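Local coordinates for membrane-anchored mycosin mycp1 (Mycobacterium thermoresistibile, PDB 4HVL), which is probably a membrane-anchored, subtilisin-like serine protease that cleaves proteins as an essential component of the type VII (ESX-1) secretion system, at residues M1-P9 with W239-W250; S252-P263 with W276-N285. All blocks are in the same frame, centred on the assembly; numbering follows the deposited sequence.

Contact 1 (M1-P9 with W239-W250); sequences MIEPPVIDP and WQQVQTIVSPAW. With ZN (zinc ion), chain F; ZN (zinc ion), chain H.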
loop_
_atom_site.group_PDB
_atom_site.type_symbol
_atom_site.label_atom_id
_atom_site.label_comp_id
_atom_site.label_asym_id
_atom_site.label_seq_id
_atom_site.Cartn_x
_atom_site.Cartn_y
_atom_site.Cartn_z
ATOM N N MET A 1 -14.754 -16.592 -19.608
ATOM C CA MET A 1 -14.419 -16.483 -18.165
ATOM C C MET A 1 -13.601 -15.226 -17.859
ATOM O O MET A 1 -12.920 -14.646 -18.725
ATOM C CB MET A 1 -13.622 -17.710 -17.675
ATOM C CG MET A 1 -14.361 -19.030 -17.675
ATOM S SD MET A 1 -15.635 -19.233 -16.395
ATOM C CE MET A 1 -14.642 -19.998 -15.107
ATOM N N ILE A 2 -13.676 -14.820 -16.603
ATOM C CA ILE A 2 -12.752 -13.847 -16.032
ATOM C C ILE A 2 -11.507 -14.637 -15.621
ATOM O O ILE A 2 -11.603 -15.649 -14.934
ATOM C CB ILE A 2 -13.401 -13.148 -14.835
ATOM C CG1 ILE A 2 -14.695 -12.468 -15.315
ATOM C CG2 ILE A 2 -12.422 -12.176 -14.171
ATOM C CD1 ILE A 2 -15.375 -11.567 -14.313
ATOM N N GLU A 3 -10.346 -14.214 -16.093
ATOM C CA GLU A 3 -9.122 -14.961 -15.845
ATOM C C GLU A 3 -8.185 -14.136 -14.987
ATOM O O GLU A 3 -8.099 -12.926 -15.156
ATOM C CB GLU A 3 -8.443 -15.343 -17.165
ATOM C CG GLU A 3 -9.324 -16.229 -18.042
ATOM C CD GLU A 3 -8.567 -16.891 -19.163
ATOM O OE1 GLU A 3 -7.826 -16.191 -19.883
ATOM O OE2 GLU A 3 -8.704 -18.112 -19.327
ATOM N N PRO A 4 -7.485 -14.790 -14.043
ATOM C CA PRO A 4 -6.397 -14.087 -13.368
ATOM C C PRO A 4 -5.397 -13.557 -14.405
ATOM O O PRO A 4 -5.286 -14.124 -15.472
ATOM C CB PRO A 4 -5.751 -15.177 -12.507
ATOM C CG PRO A 4 -6.795 -16.215 -12.321
ATOM C CD PRO A 4 -7.698 -16.148 -13.516
ATOM N N PRO A 5 -4.668 -12.482 -14.088
ATOM C CA PRO A 5 -3.686 -11.992 -15.049
ATOM C C PRO A 5 -2.606 -13.043 -15.340
ATOM O O PRO A 5 -2.238 -13.827 -14.464
ATOM C CB PRO A 5 -3.091 -10.768 -14.360
ATOM C CG PRO A 5 -3.394 -10.935 -12.903
ATOM C CD PRO A 5 -4.584 -11.804 -12.784
ATOM N N VAL A 6 -2.159 -13.103 -16.585
ATOM C CA VAL A 6 -1.129 -14.046 -16.982
ATOM C C VAL A 6 0.102 -13.166 -17.170
ATOM O O VAL A 6 0.062 -12.213 -17.926
ATOM C CB VAL A 6 -1.543 -14.833 -18.260
ATOM C CG1 VAL A 6 -0.337 -15.385 -19.020
ATOM C CG2 VAL A 6 -2.474 -15.972 -17.878
ATOM N N ILE A 7 1.163 -13.468 -16.430
ATOM C CA ILE A 7 2.372 -12.651 -16.398
ATOM C C ILE A 7 3.216 -12.921 -17.644
ATOM O O ILE A 7 3.479 -14.072 -17.973
ATOM C CB ILE A 7 3.226 -12.994 -15.151
ATOM C CG1 ILE A 7 2.382 -12.929 -13.865
ATOM C CG2 ILE A 7 4.444 -12.079 -15.058
ATOM C CD1 ILE A 7 1.770 -11.584 -13.578
ATOM N N ASP A 8 3.623 -11.859 -18.331
ATOM C CA ASP A 8 4.599 -11.946 -19.407
ATOM C C ASP A 8 5.917 -11.310 -18.930
ATOM O O ASP A 8 6.082 -10.084 -18.985
ATOM C CB ASP A 8 4.090 -11.238 -20.673
ATOM C CG ASP A 8 5.130 -11.237 -21.816
ATOM O OD1 ASP A 8 6.196 -11.885 -21.695
ATOM O OD2 ASP A 8 4.886 -10.558 -22.831
ATOM N N PRO A 9 6.878 -12.149 -18.506
ATOM C CA PRO A 9 8.149 -11.660 -17.998
ATOM C C PRO A 9 8.946 -10.820 -18.996
ATOM O O PRO A 9 9.769 -10.017 -18.575
ATOM C CB PRO A 9 8.931 -12.937 -17.646
ATOM C CG PRO A 9 7.995 -14.057 -17.759
ATOM C CD PRO A 9 6.851 -13.618 -18.607
ATOM N N TRP A 239 -13.896 -15.410 -8.623
ATOM C CA TRP A 239 -13.348 -14.718 -9.797
ATOM C C TRP A 239 -14.428 -14.359 -10.829
ATOM O O TRP A 239 -14.343 -13.310 -11.445
ATOM C CB TRP A 239 -12.252 -15.542 -10.507
ATOM C CG TRP A 239 -10.906 -15.413 -9.857
ATOM C CD1 TRP A 239 -10.372 -16.226 -8.904
ATOM C CD2 TRP A 239 -9.927 -14.383 -10.100
ATOM N NE1 TRP A 239 -9.112 -15.769 -8.539
ATOM C CE2 TRP A 239 -8.827 -14.634 -9.246
ATOM C CE3 TRP A 239 -9.883 -13.273 -10.931
ATOM C CZ2 TRP A 239 -7.676 -13.829 -9.249
ATOM C CZ3 TRP A 239 -8.750 -12.479 -10.925
ATOM C CH2 TRP A 239 -7.671 -12.759 -10.090
ATOM N N GLN A 240 -15.420 -15.222 -10.998
ATOM C CA GLN A 240 -16.493 -14.993 -11.972
ATOM C C GLN A 240 -17.558 -13.991 -11.521
ATOM O O GLN A 240 -18.384 -13.616 -12.311
ATOM C CB GLN A 240 -17.158 -16.317 -12.364
ATOM C CG GLN A 240 -16.188 -17.365 -12.903
ATOM C CD GLN A 240 -15.154 -16.766 -13.838
ATOM O OE1 GLN A 240 -15.481 -16.006 -14.751
ATOM N NE2 GLN A 240 -13.893 -17.053 -13.573
ATOM N N GLN A 241 -17.508 -13.552 -10.269
ATOM C CA GLN A 241 -18.424 -12.536 -9.726
ATOM C C GLN A 241 -17.778 -11.154 -9.739
ATOM O O GLN A 241 -18.415 -10.170 -9.407
ATOM C CB GLN A 241 -18.803 -12.903 -8.286
ATOM C CG GLN A 241 -19.279 -14.342 -8.124
ATOM C CD GLN A 241 -20.491 -14.610 -8.977
ATOM O OE1 GLN A 241 -21.356 -13.747 -9.114
ATOM N NE2 GLN A 241 -20.576 -15.813 -9.546
ATOM N N VAL A 242 -16.513 -11.078 -10.122
ATOM C CA VAL A 242 -15.789 -9.803 -10.122
ATOM C C VAL A 242 -16.336 -8.863 -11.190
ATOM O O VAL A 242 -16.576 -9.291 -12.329
ATOM C CB VAL A 242 -14.288 -10.024 -10.381
ATOM C CG1 VAL A 242 -13.583 -8.706 -10.715
ATOM C CG2 VAL A 242 -13.658 -10.724 -9.195
ATOM N N GLN A 243 -16.521 -7.597 -10.817
ATOM C CA GLN A 243 -16.840 -6.520 -11.770
ATOM C C GLN A 243 -15.726 -5.468 -11.882
ATOM O O GLN A 243 -15.570 -4.837 -12.936
ATOM C CB GLN A 243 -18.122 -5.811 -11.339
ATOM C CG GLN A 243 -19.288 -6.762 -11.125
ATOM C CD GLN A 243 -20.490 -6.089 -10.484
ATOM O OE1 GLN A 243 -20.378 -5.012 -9.862
ATOM N NE2 GLN A 243 -21.651 -6.724 -10.619
ATOM N N THR A 244 -14.998 -5.252 -10.783
ATOM C CA THR A 244 -13.963 -4.233 -10.702
ATOM C C THR A 244 -12.583 -4.869 -10.472
ATOM O O THR A 244 -12.358 -5.537 -9.473
ATOM C CB THR A 244 -14.285 -3.229 -9.580
ATOM O OG1 THR A 244 -15.556 -2.634 -9.834
ATOM C CG2 THR A 244 -13.244 -2.117 -9.493
ATOM N N ILE A 245 -11.690 -4.698 -11.439
ATOM C CA ILE A 245 -10.294 -5.070 -11.289
ATOM C C ILE A 245 -9.614 -3.976 -10.458
ATOM O O ILE A 245 -9.827 -2.783 -10.714
ATOM C CB ILE A 245 -9.601 -5.187 -12.669
ATOM C CG1 ILE A 245 -10.276 -6.272 -13.527
ATOM C CG2 ILE A 245 -8.095 -5.425 -12.535
ATOM C CD1 ILE A 245 -10.374 -7.625 -12.843
ATOM N N VAL A 246 -8.854 -4.383 -9.446
ATOM C CA VAL A 246 -7.954 -3.493 -8.701
ATOM C C VAL A 246 -6.519 -3.938 -8.979
ATOM O O VAL A 246 -6.168 -5.122 -8.775
ATOM C CB VAL A 246 -8.231 -3.542 -7.178
ATOM C CG1 VAL A 246 -7.370 -2.521 -6.444
ATOM C CG2 VAL A 246 -9.713 -3.281 -6.891
ATOM N N SER A 247 -5.694 -3.015 -9.459
ATOM C CA SER A 247 -4.302 -3.333 -9.822
ATOM C C SER A 247 -3.337 -2.426 -9.059
ATOM O O SER A 247 -3.580 -1.235 -8.952
ATOM C CB SER A 247 -4.064 -3.140 -11.325
ATOM O OG SER A 247 -2.760 -3.572 -11.717
ATOM N N PRO A 248 -2.207 -2.977 -8.592
ATOM C CA PRO A 248 -1.669 -4.322 -8.838
ATOM C C PRO A 248 -2.183 -5.376 -7.839
ATOM O O PRO A 248 -1.671 -6.499 -7.797
ATOM C CB PRO A 248 -0.173 -4.112 -8.668
ATOM C CG PRO A 248 -0.108 -3.101 -7.574
ATOM C CD PRO A 248 -1.246 -2.150 -7.842
ATOM N N ALA A 249 -3.200 -5.015 -7.056
ATOM C CA ALA A 249 -3.793 -5.944 -6.058
ATOM C C ALA A 249 -4.055 -7.348 -6.610
ATOM O O ALA A 249 -3.870 -8.348 -5.890
ATOM C CB ALA A 249 -5.096 -5.363 -5.509
ATOM N N TRP A 250 -4.517 -7.398 -7.864
ATOM C CA TRP A 250 -4.946 -8.620 -8.508
ATOM C C TRP A 250 -3.855 -9.543 -8.976
ATOM O O TRP A 250 -4.165 -10.608 -9.483
ATOM C CB TRP A 250 -5.927 -8.324 -9.656
ATOM C CG TRP A 250 -5.365 -7.841 -10.981
ATOM C CD1 TRP A 250 -4.332 -6.969 -11.177
ATOM C CD2 TRP A 250 -5.838 -8.188 -12.285
ATOM N NE1 TRP A 250 -4.129 -6.762 -12.504
ATOM C CE2 TRP A 250 -5.033 -7.497 -13.216
ATOM C CE3 TRP A 250 -6.847 -9.039 -12.757
ATOM C CZ2 TRP A 250 -5.205 -7.617 -14.601
ATOM C CZ3 TRP A 250 -7.032 -9.164 -14.135
ATOM C CH2 TRP A 250 -6.219 -8.451 -15.046
HETATM ZN ZN ZN F . -13.370 -15.265 -20.575
HETATM ZN ZN ZN H . -7.866 -18.627 -21.104
HETATM O O HOH W 1 -12.335 -16.706 -21.059
HETATM O O HOH W 2 -12.245 -13.854 -21.341
#

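Contact 2 (S252-P263 with W276-N285); sequences SPLVLTVGGIGP and WVGAAAPAEN. With IMD (imidazole), chain K; ACT (acetate ion), chain L.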
loop_
_atom_site.group_PDB
_atom_site.type_symbol
_atom_site.label_atom_id
_atom_site.label_comp_id
_atom_site.label_asym_id
_atom_site.label_seq_id
_atom_site.Cartn_x
_atom_site.Cartn_y
_atom_site.Cartn_z
ATOM N N SER A 252 -1.961 -11.090 -6.999
ATOM C CA SER A 252 -1.763 -12.101 -5.949
ATOM C C SER A 252 -1.673 -13.503 -6.566
ATOM O O SER A 252 -2.477 -13.834 -7.399
ATOM C CB SER A 252 -2.925 -12.053 -4.951
ATOM O OG SER A 252 -2.612 -12.810 -3.792
ATOM N N PRO A 253 -0.738 -14.356 -6.113
ATOM C CA PRO A 253 0.107 -14.251 -4.914
ATOM C C PRO A 253 1.487 -13.644 -5.147
ATOM O O PRO A 253 2.336 -13.665 -4.233
ATOM C CB PRO A 253 0.223 -15.704 -4.462
ATOM C CG PRO A 253 0.168 -16.497 -5.738
ATOM C CD PRO A 253 -0.650 -15.700 -6.720
ATOM N N LEU A 254 1.736 -13.100 -6.335
ATOM C CA LEU A 254 2.995 -12.369 -6.559
ATOM C C LEU A 254 3.137 -11.227 -5.582
ATOM O O LEU A 254 4.237 -10.906 -5.155
ATOM C CB LEU A 254 3.067 -11.780 -7.973
ATOM C CG LEU A 254 3.458 -12.684 -9.105
ATOM C CD1 LEU A 254 3.765 -11.802 -10.321
ATOM C CD2 LEU A 254 4.656 -13.537 -8.733
ATOM N N VAL A 255 2.006 -10.599 -5.277
ATOM C CA VAL A 255 1.907 -9.584 -4.255
ATOM C C VAL A 255 1.004 -10.118 -3.142
ATOM O O VAL A 255 0.132 -10.955 -3.368
ATOM C CB VAL A 255 1.301 -8.259 -4.800
ATOM C CG1 VAL A 255 2.023 -7.768 -6.055
ATOM C CG2 VAL A 255 -0.196 -8.385 -5.051
ATOM N N LEU A 256 1.220 -9.626 -1.937
ATOM C CA LEU A 256 0.257 -9.799 -0.847
ATOM C C LEU A 256 -0.621 -8.531 -0.734
ATOM O O LEU A 256 -0.161 -7.438 -0.387
ATOM C CB LEU A 256 0.989 -10.078 0.462
ATOM C CG LEU A 256 0.158 -10.162 1.745
ATOM C CD1 LEU A 256 -0.894 -11.254 1.589
ATOM C CD2 LEU A 256 1.042 -10.418 2.956
ATOM N N THR A 257 -1.898 -8.707 -1.032
ATOM C CA THR A 257 -2.854 -7.628 -1.057
ATOM C C THR A 257 -3.601 -7.550 0.267
ATOM O O THR A 257 -4.120 -8.553 0.763
ATOM C CB THR A 257 -3.818 -7.841 -2.239
ATOM O OG1 THR A 257 -3.067 -7.741 -3.446
ATOM C CG2 THR A 257 -4.960 -6.820 -2.247
ATOM N N VAL A 258 -3.639 -6.342 0.831
ATOM C CA VAL A 258 -4.072 -6.132 2.200
ATOM C C VAL A 258 -5.348 -5.276 2.281
ATOM O O VAL A 258 -5.359 -4.089 1.893
ATOM C CB VAL A 258 -2.958 -5.455 3.041
ATOM C CG1 VAL A 258 -3.310 -5.447 4.523
ATOM C CG2 VAL A 258 -1.628 -6.149 2.809
ATOM N N GLY A 259 -6.399 -5.887 2.826
ATOM C CA GLY A 259 -7.654 -5.206 3.139
ATOM C C GLY A 259 -7.630 -4.562 4.513
ATOM O O GLY A 259 -6.671 -4.720 5.266
ATOM N N GLY A 260 -8.690 -3.832 4.845
ATOM C CA GLY A 260 -8.729 -2.990 6.059
ATOM C C GLY A 260 -9.676 -3.517 7.106
ATOM O O GLY A 260 -10.705 -4.065 6.771
ATOM N N ILE A 261 -9.290 -3.385 8.374
ATOM C CA ILE A 261 -10.213 -3.564 9.479
ATOM C C ILE A 261 -10.233 -2.324 10.349
ATOM O O ILE A 261 -9.277 -1.528 10.336
ATOM C CB ILE A 261 -9.877 -4.789 10.371
ATOM C CG1 ILE A 261 -8.453 -4.700 10.928
ATOM C CG2 ILE A 261 -10.096 -6.084 9.606
ATOM C CD1 ILE A 261 -8.359 -5.132 12.361
ATOM N N GLY A 262 -11.311 -2.190 11.113
ATOM C CA GLY A 262 -11.487 -1.119 12.082
ATOM C C GLY A 262 -11.159 -1.539 13.512
ATOM O O GLY A 262 -10.810 -2.704 13.748
ATOM N N PRO A 263 -11.285 -0.594 14.479
ATOM C CA PRO A 263 -10.900 -0.851 15.872
ATOM C C PRO A 263 -11.722 -1.933 16.560
ATOM O O PRO A 263 -11.255 -2.494 17.541
ATOM C CB PRO A 263 -11.080 0.505 16.589
ATOM C CG PRO A 263 -11.580 1.465 15.578
ATOM C CD PRO A 263 -11.898 0.732 14.307
ATOM N N TRP A 276 -8.389 -11.775 -4.748
ATOM C CA TRP A 276 -6.935 -11.592 -4.621
ATOM C C TRP A 276 -6.494 -11.084 -3.248
ATOM O O TRP A 276 -5.312 -11.034 -2.963
ATOM C CB TRP A 276 -6.439 -10.614 -5.710
ATOM C CG TRP A 276 -7.360 -9.414 -5.824
ATOM C CD1 TRP A 276 -7.507 -8.414 -4.913
ATOM C CD2 TRP A 276 -8.315 -9.153 -6.862
ATOM N NE1 TRP A 276 -8.457 -7.538 -5.316
ATOM C CE2 TRP A 276 -8.969 -7.951 -6.521
ATOM C CE3 TRP A 276 -8.644 -9.793 -8.053
ATOM C CZ2 TRP A 276 -9.953 -7.375 -7.319
ATOM C CZ3 TRP A 276 -9.616 -9.220 -8.870
ATOM C CH2 TRP A 276 -10.264 -8.009 -8.492
ATOM N N VAL A 277 -7.434 -10.710 -2.387
ATOM C CA VAL A 277 -7.077 -10.193 -1.057
ATOM C C VAL A 277 -6.499 -11.357 -0.221
ATOM O O VAL A 277 -7.089 -12.434 -0.188
ATOM C CB VAL A 277 -8.307 -9.561 -0.358
ATOM C CG1 VAL A 277 -7.954 -9.065 1.044
ATOM C CG2 VAL A 277 -8.876 -8.439 -1.196
ATOM N N GLY A 278 -5.350 -11.135 0.422
ATOM C CA GLY A 278 -4.614 -12.172 1.169
ATOM C C GLY A 278 -4.578 -11.996 2.684
ATOM O O GLY A 278 -4.389 -12.955 3.428
ATOM N N ALA A 279 -4.778 -10.769 3.154
ATOM C CA ALA A 279 -4.639 -10.458 4.554
ATOM C C ALA A 279 -5.286 -9.110 4.853
ATOM O O ALA A 279 -5.758 -8.409 3.936
ATOM C CB ALA A 279 -3.170 -10.415 4.921
ATOM N N ALA A 280 -5.310 -8.758 6.134
ATOM C CA ALA A 280 -5.818 -7.465 6.550
ATOM C C ALA A 280 -5.062 -6.887 7.733
ATOM O O ALA A 280 -4.298 -7.581 8.413
ATOM C CB ALA A 280 -7.302 -7.562 6.876
ATOM N N ALA A 281 -5.285 -5.592 7.953
ATOM C CA ALA A 281 -4.636 -4.862 9.011
ATOM C C ALA A 281 -5.399 -3.540 9.302
ATOM O O ALA A 281 -6.312 -3.177 8.560
ATOM C CB ALA A 281 -3.184 -4.612 8.624
ATOM N N PRO A 282 -5.069 -2.848 10.415
ATOM C CA PRO A 282 -5.830 -1.657 10.778
ATOM C C PRO A 282 -5.803 -0.588 9.681
ATOM O O PRO A 282 -4.751 -0.323 9.092
ATOM C CB PRO A 282 -5.110 -1.170 12.015
ATOM C CG PRO A 282 -4.642 -2.436 12.651
ATOM C CD PRO A 282 -4.121 -3.204 11.472
ATOM N N ALA A 283 -6.963 -0.001 9.429
ATOM C CA ALA A 283 -7.154 0.938 8.320
ATOM C C ALA A 283 -8.066 2.128 8.669
ATOM O O ALA A 283 -8.365 2.938 7.792
ATOM C CB ALA A 283 -7.732 0.172 7.139
ATOM N N GLU A 284 -8.492 2.238 9.930
ATOM C CA GLU A 284 -9.415 3.289 10.369
ATOM C C GLU A 284 -8.874 3.959 11.638
ATOM O O GLU A 284 -8.156 3.337 12.426
ATOM C CB GLU A 284 -10.802 2.700 10.687
ATOM C CG GLU A 284 -11.484 1.953 9.556
ATOM C CD GLU A 284 -12.743 1.224 10.020
ATOM O OE1 GLU A 284 -13.406 1.678 10.987
ATOM O OE2 GLU A 284 -13.062 0.177 9.435
ATOM N N ASN A 285 -9.227 5.235 11.825
ATOM C CA ASN A 285 -8.913 5.964 13.067
ATOM C C ASN A 285 -7.431 5.842 13.391
ATOM O O ASN A 285 -7.024 5.529 14.525
ATOM C CB ASN A 285 -9.808 5.466 14.213
ATOM C CG ASN A 285 -11.287 5.720 13.962
ATOM O OD1 ASN A 285 -12.075 4.788 13.796
ATOM N ND2 ASN A 285 -11.676 6.982 13.949
HETATM N N1 IMD K . 6.084 -15.601 -5.419
HETATM C C2 IMD K . 4.917 -15.037 -5.093
HETATM N N3 IMD K . 5.133 -14.170 -4.079
HETATM C C4 IMD K . 6.443 -14.177 -3.782
HETATM C C5 IMD K . 7.043 -15.099 -4.613
HETATM C C ACT L . -9.107 9.232 16.052
HETATM O O ACT L . -8.036 9.115 16.722
HETATM O OXT ACT L . -9.179 9.030 14.802
HETATM C CH3 ACT L . -10.348 9.625 16.803
HETATM O O HOH W 3 -2.982 -11.435 -1.618
#

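Contact 1 (M1-P9 with W239-W250)
Ile2 and Gln240 are joined by a pair of nearly straight hydrogen bonds that use one side-chain amide twice. Ile2 N donates to Gln240 OE1 over 2.8 Å, and Gln240 NE2 returns a bond to Ile2 O over 3.0 Å. Each meets a lone pair in the carbonyl plane, so the amide is fixed in its rotation and bonds Ile2 N and O much as a neighbouring strand would. The bend at chi2 (-41°) folds the glutamine chain back to face Ile2.

Van der Waals contacts lie beside this amide. Met1 crosses the glutamine at about a right angle, its CE 3.4 Å from Gln240 NE2. Ile2 sends CD1 close to the backbone, 3.2 Å from Val242 O. Its apolar contacts are CD1 on Val242 CB and CG2 on CE3 at the edge of the Trp239 ring.

Two prolines then make CH-pi contacts, each over one face of an indole. Pro4 CG sits over the six-membered ring of Trp239, 4.0 Å from its centroid and offset toward the rim. Pro5 CG does the same at Trp250 (3.8 Å), this time over the centre; Ile245 CG2 covers the opposite face, which leaves the indole sandwiched between proline and isoleucine.

Metal bonds mark the outer side. One zinc ion is chelated by Met1 N (2.1 Å) and Met1 O together with two waters, and a second is bound by Glu3 OE2 (2.0 Å). What results is an extended N-terminal arm, without helix or strand of its own, laid across the surface of the subtilisin-like domain over residues 239-242 and Trp250, which flank strand 244-247.

Contact 2 (S252-P263 with W276-N285)
Thr257 O takes two backbone N-H groups from consecutive residues: Gly278 N at 2.9 Å, in the carbonyl plane, and Ala279 N in a weaker, bent bond. Next to it a water ties the same ends together, bonded to Ser252 OG (2.6 Å), Thr257 N and Trp276 O. Because Ser252 OG stands anti to its own nitrogen (chi1 -168°), it can meet this water while Ser252 CB rests near Trp276 O.

Beyond this point the pairing becomes regular. Gly259 N donates to Ala279 O at 2.8 Å, Gly259 O accepts from Ala281 N, and Ile261 N and O continue to Ala281 O and Ala283 N. This is parallel pairing at the edge of the seven-stranded subtilisin-type sheet, with 277-282 outermost and 256-261 bonded on its other edge to strand 210-214.

Small residues bring the chains close. On one face Val258 CG1 meets Ala281 CB, beneath helix 311-328, which carries the predicted nucleophile Ser312. Ala280 CB lies on the other face, 3.3 Å from Gly259 O. Ile261 holds CG1 between its backbone N and carbonyl carbon (chi1 57°), laying it against Ala281 O. Packing is tightest where Ala283 CB reaches Gly260 CA at 3.5 Å. At the far end the extended Glu284 chain runs its carboxylate alongside Gly262, OE2 3.3 Å from Gly262 CA, while Ser268 OG hydrogen-bonds to that same oxygen.

In the fold
Contact 1 lies on the surface and contact 2 in the interior, their centres about 17 Å apart. In the first, a chain terminus is held by side chains, through one amide and proline-indole CH-pi contacts, and zinc ions decorate the arm. In the second, two strands of the central sheet are joined mainly by their own backbones, with alanine and glycine between. The two contacts share no element, but strand 256-261 is the next strand after 244-247, and the contacts meet at the connecting segment. There Ala249 O is probably hydrogen-bonded to Thr257 OG1 (2.6 Å). Trp276 reaches back from contact 2 to pack on Trp250 and stand edge-to-face with Trp239, so the indoles beneath the arm connect it to the sheet.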